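Local coordinates for protein transmembrane oligosaccharyl transferase (Archaeoglobus fulgidus, PDB 3WAJ) that belongs to the STT3/AglB family of oligosaccharyl transferases, membrane proteins with a GT-C-type transmembrane region, here carrying a zinc ion, and a large C-terminal globular region, at residues 576-587 with 591-602. Residues are numbered along the deposited sequence; the frame is centred on the assembly and turned at random.
Sequences NKYNNVPGASSF and ENESYAEFVAEK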
# COMPACT_ATOMS: atom_id res chain seq x y z
N ASN A 576 16.18 -5.98 -9.47
CA ASN A 576 17.40 -5.66 -8.70
C ASN A 576 18.64 -5.65 -9.57
O ASN A 576 18.62 -6.17 -10.69
CB ASN A 576 17.62 -6.65 -7.54
CG ASN A 576 17.78 -8.09 -8.03
OD1 ASN A 576 18.69 -8.41 -8.80
ND2 ASN A 576 16.88 -8.95 -7.57
N LYS A 577 19.74 -5.11 -9.05
CA LYS A 577 21.00 -5.10 -9.80
C LYS A 577 21.92 -6.28 -9.49
O LYS A 577 22.61 -6.78 -10.38
CB LYS A 577 21.74 -3.77 -9.64
CG LYS A 577 21.36 -2.74 -10.70
CD LYS A 577 21.55 -1.30 -10.24
CE LYS A 577 22.83 -1.13 -9.44
NZ LYS A 577 22.90 0.25 -8.89
N TYR A 578 21.91 -6.75 -8.25
CA TYR A 578 22.81 -7.83 -7.85
C TYR A 578 22.56 -9.17 -8.58
O TYR A 578 23.50 -9.92 -8.85
CB TYR A 578 22.83 -8.00 -6.32
CG TYR A 578 21.48 -8.36 -5.73
CD1 TYR A 578 20.63 -7.37 -5.23
CD2 TYR A 578 21.05 -9.68 -5.67
CE1 TYR A 578 19.40 -7.69 -4.68
CE2 TYR A 578 19.81 -10.01 -5.13
CZ TYR A 578 19.00 -9.01 -4.64
OH TYR A 578 17.78 -9.34 -4.11
N ASN A 579 21.30 -9.47 -8.91
CA ASN A 579 20.98 -10.65 -9.73
C ASN A 579 20.52 -10.30 -11.15
O ASN A 579 19.96 -11.14 -11.86
CB ASN A 579 19.93 -11.55 -9.04
CG ASN A 579 20.51 -12.35 -7.89
OD1 ASN A 579 21.70 -12.69 -7.89
ND2 ASN A 579 19.68 -12.65 -6.90
N ASN A 580 20.75 -9.05 -11.53
CA ASN A 580 20.37 -8.53 -12.84
C ASN A 580 18.94 -8.84 -13.29
O ASN A 580 18.70 -9.23 -14.43
CB ASN A 580 21.40 -8.95 -13.89
CG ASN A 580 22.77 -8.36 -13.61
OD1 ASN A 580 22.97 -7.15 -13.71
ND2 ASN A 580 23.73 -9.22 -13.25
N VAL A 581 18.00 -8.69 -12.36
CA VAL A 581 16.58 -8.88 -12.65
C VAL A 581 15.98 -7.55 -13.07
O VAL A 581 15.84 -6.64 -12.25
CB VAL A 581 15.80 -9.42 -11.45
CG1 VAL A 581 14.32 -9.59 -11.81
CG2 VAL A 581 16.41 -10.75 -10.97
N PRO A 582 15.65 -7.42 -14.36
CA PRO A 582 15.11 -6.14 -14.82
C PRO A 582 13.81 -5.82 -14.11
O PRO A 582 12.94 -6.70 -13.94
CB PRO A 582 14.87 -6.35 -16.33
CG PRO A 582 15.03 -7.86 -16.57
CD PRO A 582 15.90 -8.38 -15.45
N GLY A 583 13.70 -4.57 -13.68
CA GLY A 583 12.58 -4.11 -12.88
C GLY A 583 12.81 -2.64 -12.57
O GLY A 583 13.77 -2.04 -13.05
N ALA A 584 11.94 -2.06 -11.75
CA ALA A 584 12.01 -0.64 -11.47
C ALA A 584 13.31 -0.19 -10.79
O ALA A 584 13.87 0.85 -11.16
CB ALA A 584 10.80 -0.20 -10.65
N SER A 585 13.82 -0.94 -9.83
CA SER A 585 15.00 -0.50 -9.10
C SER A 585 16.24 -0.56 -9.97
O SER A 585 17.15 0.26 -9.85
CB SER A 585 15.20 -1.28 -7.79
OG SER A 585 15.62 -2.61 -8.04
N SER A 586 16.29 -1.52 -10.88
CA SER A 586 17.48 -1.71 -11.71
C SER A 586 17.45 -0.73 -12.88
O SER A 586 18.49 -0.41 -13.47
CB SER A 586 17.57 -3.15 -12.21
OG SER A 586 16.30 -3.60 -12.63
N PHE A 587 16.26 -0.23 -13.21
CA PHE A 587 16.18 0.81 -14.21
C PHE A 587 16.65 2.15 -13.60
O PHE A 587 17.60 2.76 -14.09
CB PHE A 587 14.78 0.88 -14.82
CG PHE A 587 14.63 1.96 -15.86
CD1 PHE A 587 15.05 1.76 -17.16
CD2 PHE A 587 14.09 3.21 -15.52
CE1 PHE A 587 14.94 2.77 -18.12
CE2 PHE A 587 13.97 4.22 -16.48
CZ PHE A 587 14.40 4.00 -17.77
N GLU A 591 23.53 2.97 -13.63
CA GLU A 591 24.57 3.97 -13.67
C GLU A 591 25.09 4.32 -15.05
O GLU A 591 26.00 5.13 -15.19
CB GLU A 591 25.71 3.58 -12.74
CG GLU A 591 25.34 3.72 -11.27
CD GLU A 591 26.14 2.81 -10.38
OE1 GLU A 591 27.15 2.26 -10.86
OE2 GLU A 591 25.75 2.65 -9.20
N ASN A 592 24.49 3.72 -16.08
CA ASN A 592 24.71 4.17 -17.47
C ASN A 592 23.48 3.87 -18.33
O ASN A 592 22.65 3.03 -17.98
CB ASN A 592 25.99 3.56 -18.07
CG ASN A 592 26.03 2.06 -17.95
OD1 ASN A 592 25.40 1.34 -18.75
ND2 ASN A 592 26.75 1.57 -16.95
N GLU A 593 23.36 4.56 -19.46
CA GLU A 593 22.18 4.38 -20.29
C GLU A 593 22.08 2.97 -20.91
O GLU A 593 20.99 2.43 -21.05
CB GLU A 593 22.09 5.47 -21.38
CG GLU A 593 20.72 5.54 -22.04
CD GLU A 593 20.61 6.63 -23.09
OE1 GLU A 593 21.64 7.27 -23.41
OE2 GLU A 593 19.49 6.85 -23.59
N SER A 594 23.23 2.37 -21.25
CA SER A 594 23.26 1.02 -21.83
C SER A 594 22.60 -0.03 -20.94
O SER A 594 21.80 -0.83 -21.42
CB SER A 594 24.70 0.58 -22.11
OG SER A 594 25.40 1.62 -22.76
N TYR A 595 22.96 -0.03 -19.66
CA TYR A 595 22.35 -0.96 -18.71
C TYR A 595 20.84 -0.70 -18.60
O TYR A 595 20.06 -1.65 -18.61
CB TYR A 595 23.01 -0.85 -17.34
CG TYR A 595 22.55 -1.94 -16.37
CD1 TYR A 595 23.24 -3.14 -16.27
CD2 TYR A 595 21.42 -1.76 -15.58
CE1 TYR A 595 22.82 -4.13 -15.39
CE2 TYR A 595 21.00 -2.74 -14.70
CZ TYR A 595 21.70 -3.92 -14.61
OH TYR A 595 21.28 -4.90 -13.74
N ALA A 596 20.45 0.57 -18.49
CA ALA A 596 19.04 0.93 -18.46
C ALA A 596 18.28 0.39 -19.67
O ALA A 596 17.15 -0.12 -19.55
CB ALA A 596 18.87 2.46 -18.35
N GLU A 597 18.91 0.53 -20.84
CA GLU A 597 18.37 0.06 -22.11
C GLU A 597 18.20 -1.47 -22.12
O GLU A 597 17.22 -1.99 -22.67
CB GLU A 597 19.31 0.49 -23.25
CG GLU A 597 18.61 0.96 -24.50
CD GLU A 597 17.56 2.00 -24.23
OE1 GLU A 597 16.56 2.01 -24.96
OE2 GLU A 597 17.74 2.80 -23.30
N PHE A 598 19.13 -2.17 -21.49
CA PHE A 598 19.01 -3.61 -21.31
C PHE A 598 17.74 -3.90 -20.50
O PHE A 598 16.92 -4.73 -20.89
CB PHE A 598 20.26 -4.18 -20.62
CG PHE A 598 20.00 -5.45 -19.86
CD1 PHE A 598 19.84 -6.67 -20.52
CD2 PHE A 598 19.92 -5.44 -18.46
CE1 PHE A 598 19.58 -7.85 -19.81
CE2 PHE A 598 19.66 -6.62 -17.74
CZ PHE A 598 19.49 -7.82 -18.42
N VAL A 599 17.58 -3.21 -19.39
CA VAL A 599 16.42 -3.43 -18.53
C VAL A 599 15.11 -3.08 -19.26
O VAL A 599 14.13 -3.84 -19.19
CB VAL A 599 16.55 -2.63 -17.23
CG1 VAL A 599 15.24 -2.68 -16.42
CG2 VAL A 599 17.73 -3.14 -16.42
N ALA A 600 15.12 -1.94 -19.96
CA ALA A 600 13.90 -1.44 -20.59
C ALA A 600 13.47 -2.33 -21.73
O ALA A 600 12.28 -2.57 -21.93
CB ALA A 600 14.08 -0.01 -21.06
N GLU A 601 14.44 -2.81 -22.50
CA GLU A 601 14.16 -3.71 -23.61
C GLU A 601 13.49 -4.99 -23.12
O GLU A 601 12.48 -5.39 -23.68
CB GLU A 601 15.45 -4.03 -24.37
CG GLU A 601 15.22 -4.73 -25.70
CD GLU A 601 14.62 -3.82 -26.78
OE1 GLU A 601 14.32 -2.63 -26.50
OE2 GLU A 601 14.45 -4.31 -27.92
N LYS A 602 14.04 -5.60 -22.07
CA LYS A 602 13.46 -6.80 -21.46
C LYS A 602 12.01 -6.64 -21.05
O LYS A 602 11.23 -7.57 -21.18
CB LYS A 602 14.26 -7.23 -20.21
CG LYS A 602 15.66 -7.74 -20.50
CD LYS A 602 15.63 -9.08 -21.23
CE LYS A 602 16.98 -9.36 -21.90
NZ LYS A 602 16.94 -10.46 -22.91
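Pro-582 and Phe-587 bring their CA atoms to 4.8 Å from that of Val-599 and 5.1 Å from that of Ala-596, respectively, so a loop and short helix 584-588 pack on the next helix, 593-602, within the AglB core domain. Helix 593-602 leads into strand 605-611 of a mixed sheet. Val-599 points toward 576-587 and fills the apolar part of the contact: with CG1 anti to the backbone N (chi1 171°), that methyl meets Pro-582 CB at 3.7 Å and also touches Phe-587 CB. Further along, Phe-587 CE1 reaches Ala-596 CB at 3.9 Å, the carbonyl O of Ala-596 lies at the ring edge, and Met-678 and Leu-682 of helix 678-684 also pack on this ring. Lys-577 NZ makes a long salt bridge of 3.7 Å to Glu-591 OE2; the stronger partner of Lys-577 is Glu-627. Asn-592 N-caps the helix, its OD1 accepting from Tyr-595 N at 2.9 Å. The Tyr-595 ring reaches 576-587, where Ser-586 O approaches the ring edge near CE2. At the far end of that ring, Tyr-595 OH donates to Asn-580 OD1 over 2.8 Å, in the carbonyl plane and on a lone pair, with amide and ring planes 53° apart.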